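Local structure of pectate lyase 47 (Bacillus sp. TS-47, 1VBL) at residues Val7-Asp12 with Phe392-His397; Phe150-Val155 with Glu195-Ile200; Trp315-Phe320 with Leu340-Trp345. The protein cleaves pectate (de-esterified polygalacturonate) by beta-elimination, as a secreted calcium-binding lyase of polysaccharide lyase family 1. All blocks are in the same frame, centred on the assembly; numbering follows the deposited sequence.

Interaction 1: residues Val7-Asp12 with Phe392-His397; sequences VLKPYD and FYHVIH
His394 fits against the bend formed by Lys9, Pro10 and Tyr11. Its ring nitrogen NE2 accepts a hydrogen bond from the backbone N of Tyr11, with N to NE2 3.0 Å and a bent angle of 145° at the hydrogen. The donor lies somewhat out of the imidazole plane. The direction of this bond is consistent with an NE2 that carries no proton.

Tyr11 also meets His394 with its side chain. CG of Tyr11 is anti to the carbonyl carbon (chi1 -62°), which stands the phenol beside the imidazole. The two form an offset edge-to-face pair, the edge of Tyr11 toward the face of His394, with planes at 75° and centroids 5.6 Å apart. CG of Pro10 touches the imidazole edge, 3.7 Å from CE1 of His394.

Lys9 to Asp12 is a type I beta turn, closed by Asp12 N to Lys9 O at 3.2 Å. The two loops come from the N- and C-terminal parts of the chain and lie along the outside of a right-handed parallel beta-helix; Leu8 touches strand 200-208 and Tyr393 touches strand 293-303.

Phe392 has Tyr11 CA at its ring edge, and its ring also meets Trp14. A water donates to Asp12 OD1 at 2.8 Å and to Phe392 O at 3.1 Å. Asp12 OD1 is also hydrogen-bonded to His275 NE2.

Interaction 2: residues Phe150-Val155 with Glu195-Ile200; sequences FLIKNV and EGSSHI
Asn154 and Gly196 occupy the same bend in two adjacent coils of the right-handed parallel beta-helix. Each has the left-handed helical backbone conformation, just after strands 149-153 and 192-195. Two straight bonds join the strand ends: Glu195 N to Ile152 O at 2.9 Å, and Asn154 N to Glu195 O at 2.8 Å. Past the bend, Ser198 N reaches Val155 O at 3.2 Å.

With OG anti to the carbonyl carbon (chi1 -57°), Ser197 turns it between the coils. It accepts from Val155 N at 3.1 Å, nearly straight at 171°. Its proton can go to Ile152 O, 2.8 Å from OG, or to Glu195 O. Replacing Ser197 by alanine removes OG and is likely to cost Val155 N its acceptor and the two carbonyls their shared donor.

Inside, Ile152 CG2 meets Ile200 CD1 at 3.8 Å, and the two side chains run past each other in opposite directions. Glu195 OE1 bonds to Ser193 OG, while Glu195 OE2 stays 4.0 Å from Lys153 NZ, too long for a salt bridge.

The Glu195 side chain is about 7 Å from the bound calcium ion. Stacked tight bends of this kind are a hallmark of the pectate lyase beta-helix.

Interaction 3: residues Trp315-Phe320 with Leu340-Trp345; sequences WGVGVF and LIIKVW
Four backbone hydrogen bonds tie Trp315 and Val317 to the segment 340-345. Val317 N donates to Lys343 O and Trp345 N to Val317 O, both at 2.8 Å. Lys343 N donates to Trp315 O at 3.0 Å. Trp315 N reaches Ile341 O at 3.1 Å with a more bent geometry, 150° at the hydrogen. The strands run parallel at 22°. Beyond the last bond a water bridges Val319 N and Trp345 O.

Trp315, Val317, Ile342 and Val344 share one face. With CG1 anti to the carbonyl carbon (chi1 -66°), Ile342 turns CG2 to Val317 CG2, 3.8 Å away. CG1 of Ile342 meets Trp315 CE3 at 4.0 Å, the two side chains crossing at a slant. Val344 CG2 lies 3.9 Å from Val317 CB. Helix 370-377 packs on this face through Leu370 and Tyr374, and Trp315 NE1 is bonded to Tyr301 OH.

On the other face Gly316 brings its CA to the edge of the Trp345 ring. Lys343 CG lies over one face of that ring, toward its rim, and Arg288 makes a cation-pi contact with it.

In-register parallel pairing of strands from adjacent coils, with apolar residues stacked on one face, is typical of a parallel beta-helix.

In the fold
Near the N terminus come residues 7-12, whose partner 392-397 lies close to the C terminus. Interaction 1 therefore closes a loop of nearly the whole chain and joins the two terminal regions along the outside of the beta-helix. The other two contacts fall within that span. Interaction 2 closes first, over the 39 residues between its segments, and links two coils near the calcium site. Interaction 3 follows in series, over 19 residues, and links strands 315-318 and 342-345 further along. Interactions 2 and 3 belong to separate four-strand parallel sheets, with centres 25 Å apart. None of the three touches another; interactions 1 and 2 come nearest, about 6 Å between closest atoms.

Interaction 1: residues Val7-Asp12 with Phe392-His397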
# COMPACT_ATOMS: atom_id res chain seq x y z
N VAL A 7 -5.56 -6.83 -20.13
CA VAL A 7 -6.49 -6.14 -19.24
C VAL A 7 -7.04 -7.07 -18.18
O VAL A 7 -6.80 -8.28 -18.21
CB VAL A 7 -7.67 -5.52 -20.03
CG1 VAL A 7 -7.13 -4.58 -21.11
CG2 VAL A 7 -8.52 -6.63 -20.66
N LEU A 8 -7.76 -6.50 -17.22
CA LEU A 8 -8.35 -7.24 -16.12
C LEU A 8 -9.43 -8.20 -16.62
O LEU A 8 -10.28 -7.82 -17.43
CB LEU A 8 -8.96 -6.27 -15.12
CG LEU A 8 -9.55 -6.88 -13.85
CD1 LEU A 8 -8.41 -7.27 -12.92
CD2 LEU A 8 -10.48 -5.88 -13.17
N LYS A 9 -9.41 -9.44 -16.13
CA LYS A 9 -10.41 -10.43 -16.52
C LYS A 9 -11.79 -9.89 -16.18
O LYS A 9 -11.96 -9.11 -15.23
CB LYS A 9 -10.17 -11.76 -15.81
CG LYS A 9 -8.84 -12.42 -16.14
CD LYS A 9 -7.80 -12.17 -15.04
CE LYS A 9 -7.54 -10.68 -14.84
NZ LYS A 9 -6.60 -10.38 -13.76
N PRO A 10 -12.81 -10.32 -16.93
CA PRO A 10 -14.20 -9.88 -16.73
C PRO A 10 -14.79 -9.94 -15.33
O PRO A 10 -15.65 -9.13 -14.99
CB PRO A 10 -14.98 -10.73 -17.74
CG PRO A 10 -14.14 -11.96 -17.89
CD PRO A 10 -12.75 -11.38 -17.95
N TYR A 11 -14.34 -10.88 -14.51
CA TYR A 11 -14.86 -11.00 -13.14
C TYR A 11 -13.77 -10.95 -12.08
O TYR A 11 -14.00 -11.35 -10.94
CB TYR A 11 -15.64 -12.32 -12.97
CG TYR A 11 -16.86 -12.46 -13.85
CD1 TYR A 11 -16.74 -12.87 -15.18
CD2 TYR A 11 -18.13 -12.15 -13.37
CE1 TYR A 11 -17.85 -12.98 -16.01
CE2 TYR A 11 -19.25 -12.25 -14.19
CZ TYR A 11 -19.11 -12.66 -15.50
OH TYR A 11 -20.21 -12.74 -16.32
N ASP A 12 -12.60 -10.45 -12.44
CA ASP A 12 -11.51 -10.42 -11.48
C ASP A 12 -11.55 -9.27 -10.48
O ASP A 12 -10.92 -8.23 -10.67
CB ASP A 12 -10.15 -10.42 -12.20
CG ASP A 12 -9.00 -10.69 -11.24
OD1 ASP A 12 -9.26 -10.92 -10.05
OD2 ASP A 12 -7.83 -10.66 -11.68
N PHE A 392 -17.51 -10.94 -7.78
CA PHE A 392 -16.40 -10.73 -8.69
C PHE A 392 -15.15 -11.56 -8.48
O PHE A 392 -14.16 -11.09 -7.92
CB PHE A 392 -16.01 -9.24 -8.72
CG PHE A 392 -17.04 -8.37 -9.37
CD1 PHE A 392 -17.76 -7.45 -8.61
CD2 PHE A 392 -17.32 -8.49 -10.72
CE1 PHE A 392 -18.74 -6.65 -9.20
CE2 PHE A 392 -18.30 -7.70 -11.33
CZ PHE A 392 -19.02 -6.78 -10.56
N TYR A 393 -15.20 -12.80 -8.93
CA TYR A 393 -14.05 -13.69 -8.87
C TYR A 393 -14.27 -14.83 -9.84
O TYR A 393 -15.40 -15.26 -10.08
CB TYR A 393 -13.81 -14.22 -7.44
CG TYR A 393 -14.89 -15.12 -6.87
CD1 TYR A 393 -15.97 -14.58 -6.17
CD2 TYR A 393 -14.81 -16.50 -6.99
CE1 TYR A 393 -16.94 -15.41 -5.59
CE2 TYR A 393 -15.76 -17.34 -6.42
CZ TYR A 393 -16.82 -16.78 -5.72
OH TYR A 393 -17.76 -17.60 -5.13
N HIS A 394 -13.18 -15.31 -10.42
CA HIS A 394 -13.25 -16.42 -11.36
C HIS A 394 -13.08 -17.74 -10.62
O HIS A 394 -13.84 -18.68 -10.83
CB HIS A 394 -12.16 -16.28 -12.42
CG HIS A 394 -12.49 -15.29 -13.50
ND1 HIS A 394 -12.79 -15.67 -14.79
CD2 HIS A 394 -12.58 -13.94 -13.47
CE1 HIS A 394 -13.06 -14.59 -15.51
NE2 HIS A 394 -12.94 -13.53 -14.74
N VAL A 395 -12.08 -17.79 -9.75
CA VAL A 395 -11.79 -19.01 -9.00
C VAL A 395 -11.19 -18.74 -7.63
O VAL A 395 -10.37 -17.84 -7.47
CB VAL A 395 -10.76 -19.90 -9.74
CG1 VAL A 395 -10.57 -21.21 -8.99
CG2 VAL A 395 -11.21 -20.15 -11.17
N ILE A 396 -11.62 -19.52 -6.65
CA ILE A 396 -11.06 -19.43 -5.31
C ILE A 396 -10.43 -20.79 -5.07
O ILE A 396 -11.11 -21.81 -5.10
CB ILE A 396 -12.14 -19.17 -4.24
CG1 ILE A 396 -12.78 -17.80 -4.47
CG2 ILE A 396 -11.51 -19.23 -2.85
CD1 ILE A 396 -13.87 -17.46 -3.48
N HIS A 397 -9.11 -20.80 -4.87
CA HIS A 397 -8.41 -22.06 -4.66
C HIS A 397 -8.55 -22.58 -3.24
O HIS A 397 -8.77 -21.81 -2.30
CB HIS A 397 -6.93 -21.89 -4.98
CG HIS A 397 -6.67 -21.37 -6.35
ND1 HIS A 397 -7.03 -22.07 -7.49
CD2 HIS A 397 -6.12 -20.21 -6.78
CE1 HIS A 397 -6.71 -21.35 -8.55
NE2 HIS A 397 -6.16 -20.22 -8.15
O HOH W 1 -11.16 -11.76 -8.10

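Interaction 2: residues Phe150-Val155 with Glu195-Ile200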
# COMPACT_ATOMS: atom_id res chain seq x y z
N PHE A 150 3.69 6.37 -7.05
CA PHE A 150 2.68 6.83 -7.99
C PHE A 150 1.47 7.35 -7.25
O PHE A 150 0.99 6.72 -6.30
CB PHE A 150 2.24 5.69 -8.92
CG PHE A 150 3.24 5.37 -9.99
CD1 PHE A 150 3.66 6.35 -10.89
CD2 PHE A 150 3.77 4.09 -10.09
CE1 PHE A 150 4.59 6.05 -11.89
CE2 PHE A 150 4.71 3.78 -11.08
CZ PHE A 150 5.12 4.76 -11.98
N LEU A 151 0.98 8.50 -7.69
CA LEU A 151 -0.19 9.13 -7.09
C LEU A 151 -1.33 8.96 -8.09
O LEU A 151 -1.36 9.61 -9.14
CB LEU A 151 0.08 10.61 -6.84
CG LEU A 151 -0.49 11.25 -5.57
CD1 LEU A 151 0.14 10.61 -4.34
CD2 LEU A 151 -0.19 12.75 -5.57
N ILE A 152 -2.25 8.06 -7.77
CA ILE A 152 -3.41 7.81 -8.62
C ILE A 152 -4.53 8.59 -7.96
O ILE A 152 -5.30 8.04 -7.16
CB ILE A 152 -3.72 6.30 -8.66
CG1 ILE A 152 -2.47 5.53 -9.08
CG2 ILE A 152 -4.85 6.02 -9.65
CD1 ILE A 152 -2.62 4.01 -9.05
N LYS A 153 -4.62 9.87 -8.30
CA LYS A 153 -5.59 10.77 -7.70
C LYS A 153 -6.66 11.32 -8.64
O LYS A 153 -6.36 11.94 -9.66
CB LYS A 153 -4.86 11.93 -7.04
CG LYS A 153 -5.75 12.89 -6.28
CD LYS A 153 -4.92 13.91 -5.53
CE LYS A 153 -5.77 14.79 -4.64
NZ LYS A 153 -4.91 15.64 -3.77
N ASN A 154 -7.92 11.12 -8.25
CA ASN A 154 -9.07 11.58 -9.01
C ASN A 154 -9.08 11.13 -10.46
O ASN A 154 -9.49 11.86 -11.36
CB ASN A 154 -9.16 13.11 -8.95
CG ASN A 154 -9.35 13.63 -7.54
OD1 ASN A 154 -10.24 13.19 -6.82
ND2 ASN A 154 -8.51 14.57 -7.14
N VAL A 155 -8.61 9.90 -10.70
CA VAL A 155 -8.60 9.37 -12.05
C VAL A 155 -9.32 8.03 -12.09
O VAL A 155 -9.78 7.53 -11.06
CB VAL A 155 -7.16 9.20 -12.58
CG1 VAL A 155 -6.52 10.56 -12.75
CG2 VAL A 155 -6.34 8.34 -11.63
N GLU A 195 -6.27 7.73 -4.46
CA GLU A 195 -7.17 8.68 -3.81
C GLU A 195 -8.27 9.16 -4.77
O GLU A 195 -7.98 9.65 -5.85
CB GLU A 195 -6.37 9.89 -3.31
CG GLU A 195 -5.07 9.52 -2.62
CD GLU A 195 -4.19 10.72 -2.28
OE1 GLU A 195 -3.00 10.51 -1.95
OE2 GLU A 195 -4.68 11.87 -2.34
N GLY A 196 -9.52 9.00 -4.35
CA GLY A 196 -10.64 9.42 -5.18
C GLY A 196 -10.61 8.83 -6.58
O GLY A 196 -11.07 9.46 -7.54
N SER A 197 -10.09 7.62 -6.71
CA SER A 197 -10.00 6.98 -8.02
C SER A 197 -10.71 5.64 -8.06
O SER A 197 -10.86 4.98 -7.03
CB SER A 197 -8.53 6.80 -8.40
OG SER A 197 -7.86 8.05 -8.39
N SER A 198 -11.13 5.23 -9.25
CA SER A 198 -11.82 3.96 -9.39
C SER A 198 -11.29 3.13 -10.56
O SER A 198 -10.62 3.66 -11.45
CB SER A 198 -13.33 4.18 -9.56
OG SER A 198 -13.62 4.74 -10.82
N HIS A 199 -11.60 1.84 -10.54
CA HIS A 199 -11.17 0.90 -11.57
C HIS A 199 -9.65 0.90 -11.71
O HIS A 199 -9.10 1.31 -12.73
CB HIS A 199 -11.84 1.22 -12.91
CG HIS A 199 -13.31 0.92 -12.92
ND1 HIS A 199 -14.26 1.86 -12.60
CD2 HIS A 199 -13.98 -0.24 -13.12
CE1 HIS A 199 -15.45 1.30 -12.61
NE2 HIS A 199 -15.31 0.02 -12.92
N ILE A 200 -9.00 0.42 -10.66
CA ILE A 200 -7.55 0.35 -10.62
C ILE A 200 -7.13 -1.10 -10.39
O ILE A 200 -7.65 -1.76 -9.50
CB ILE A 200 -6.97 1.20 -9.47
CG1 ILE A 200 -7.62 2.59 -9.46
CG2 ILE A 200 -5.46 1.29 -9.59
CD1 ILE A 200 -7.38 3.41 -10.71
O HOH W 2 -12.50 11.98 -7.71

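Interaction 3: residues Trp315-Phe320 with Leu340-Trp345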
# COMPACT_ATOMS: atom_id res chain seq x y z
N TRP A 315 -5.39 -8.45 9.67
CA TRP A 315 -6.66 -7.86 9.27
C TRP A 315 -7.21 -6.83 10.25
O TRP A 315 -7.57 -7.16 11.39
CB TRP A 315 -7.70 -8.96 9.04
CG TRP A 315 -7.31 -9.94 7.97
CD1 TRP A 315 -6.46 -9.71 6.92
CD2 TRP A 315 -7.79 -11.28 7.82
NE1 TRP A 315 -6.38 -10.83 6.12
CE2 TRP A 315 -7.19 -11.81 6.66
CE3 TRP A 315 -8.66 -12.08 8.56
CZ2 TRP A 315 -7.44 -13.11 6.21
CZ3 TRP A 315 -8.91 -13.38 8.11
CH2 TRP A 315 -8.30 -13.88 6.95
N GLY A 316 -7.26 -5.58 9.81
CA GLY A 316 -7.77 -4.51 10.65
C GLY A 316 -9.23 -4.27 10.35
O GLY A 316 -9.59 -3.80 9.26
N VAL A 317 -10.09 -4.59 11.32
CA VAL A 317 -11.52 -4.40 11.17
C VAL A 317 -11.87 -3.01 11.68
O VAL A 317 -11.96 -2.79 12.89
CB VAL A 317 -12.30 -5.47 11.96
CG1 VAL A 317 -13.80 -5.22 11.84
CG2 VAL A 317 -11.96 -6.86 11.44
N GLY A 318 -12.05 -2.08 10.76
CA GLY A 318 -12.37 -0.71 11.12
C GLY A 318 -13.86 -0.41 11.05
O GLY A 318 -14.66 -1.29 10.72
N VAL A 319 -14.21 0.83 11.34
CA VAL A 319 -15.61 1.24 11.34
C VAL A 319 -16.35 0.95 10.05
O VAL A 319 -15.88 1.25 8.95
CB VAL A 319 -15.74 2.75 11.66
CG1 VAL A 319 -15.25 3.02 13.08
CG2 VAL A 319 -14.97 3.58 10.64
N PHE A 320 -17.52 0.34 10.21
CA PHE A 320 -18.41 -0.02 9.12
C PHE A 320 -17.79 -0.88 8.03
O PHE A 320 -18.30 -0.92 6.91
CB PHE A 320 -18.99 1.25 8.49
CG PHE A 320 -19.62 2.18 9.48
CD1 PHE A 320 -18.93 3.30 9.93
CD2 PHE A 320 -20.89 1.92 9.99
CE1 PHE A 320 -19.49 4.15 10.88
CE2 PHE A 320 -21.46 2.77 10.94
CZ PHE A 320 -20.76 3.89 11.39
N LEU A 340 -4.43 -12.56 17.80
CA LEU A 340 -3.72 -11.33 17.44
C LEU A 340 -3.76 -11.03 15.95
O LEU A 340 -3.43 -9.93 15.53
CB LEU A 340 -2.25 -11.42 17.87
CG LEU A 340 -1.89 -11.36 19.36
CD1 LEU A 340 -2.74 -12.32 20.15
CD2 LEU A 340 -0.41 -11.69 19.52
N ILE A 341 -4.16 -12.01 15.15
CA ILE A 341 -4.19 -11.82 13.71
C ILE A 341 -5.22 -10.79 13.26
O ILE A 341 -5.00 -10.07 12.28
CB ILE A 341 -4.41 -13.18 13.01
CG1 ILE A 341 -3.29 -14.14 13.42
CG2 ILE A 341 -4.43 -12.99 11.49
CD1 ILE A 341 -3.45 -15.56 12.91
N ILE A 342 -6.33 -10.71 13.97
CA ILE A 342 -7.37 -9.73 13.66
C ILE A 342 -7.35 -8.67 14.75
O ILE A 342 -7.17 -8.99 15.93
CB ILE A 342 -8.78 -10.36 13.62
CG1 ILE A 342 -8.89 -11.34 12.45
CG2 ILE A 342 -9.83 -9.25 13.48
CD1 ILE A 342 -10.24 -12.01 12.35
N LYS A 343 -7.51 -7.42 14.37
CA LYS A 343 -7.53 -6.33 15.33
C LYS A 343 -8.72 -5.47 14.96
O LYS A 343 -8.96 -5.22 13.78
CB LYS A 343 -6.22 -5.53 15.26
CG LYS A 343 -5.95 -4.67 16.48
CD LYS A 343 -4.48 -4.27 16.54
CE LYS A 343 -4.15 -3.50 17.81
NZ LYS A 343 -2.70 -3.16 17.89
N VAL A 344 -9.49 -5.04 15.95
CA VAL A 344 -10.68 -4.24 15.67
C VAL A 344 -10.56 -2.80 16.17
O VAL A 344 -10.14 -2.56 17.30
CB VAL A 344 -11.94 -4.88 16.29
CG1 VAL A 344 -13.17 -4.06 15.94
CG2 VAL A 344 -12.09 -6.31 15.79
N TRP A 345 -10.93 -1.86 15.31
CA TRP A 345 -10.89 -0.44 15.65
C TRP A 345 -12.28 0.15 15.41
O TRP A 345 -12.54 0.73 14.36
CB TRP A 345 -9.87 0.30 14.78
CG TRP A 345 -8.53 -0.38 14.65
CD1 TRP A 345 -8.16 -1.27 13.68
CD2 TRP A 345 -7.39 -0.20 15.49
NE1 TRP A 345 -6.85 -1.66 13.87
CE2 TRP A 345 -6.36 -1.02 14.98
CE3 TRP A 345 -7.14 0.57 16.64
CZ2 TRP A 345 -5.09 -1.09 15.57
CZ3 TRP A 345 -5.88 0.50 17.22
CH2 TRP A 345 -4.87 -0.32 16.68
O HOH W 3 -11.55 2.28 12.31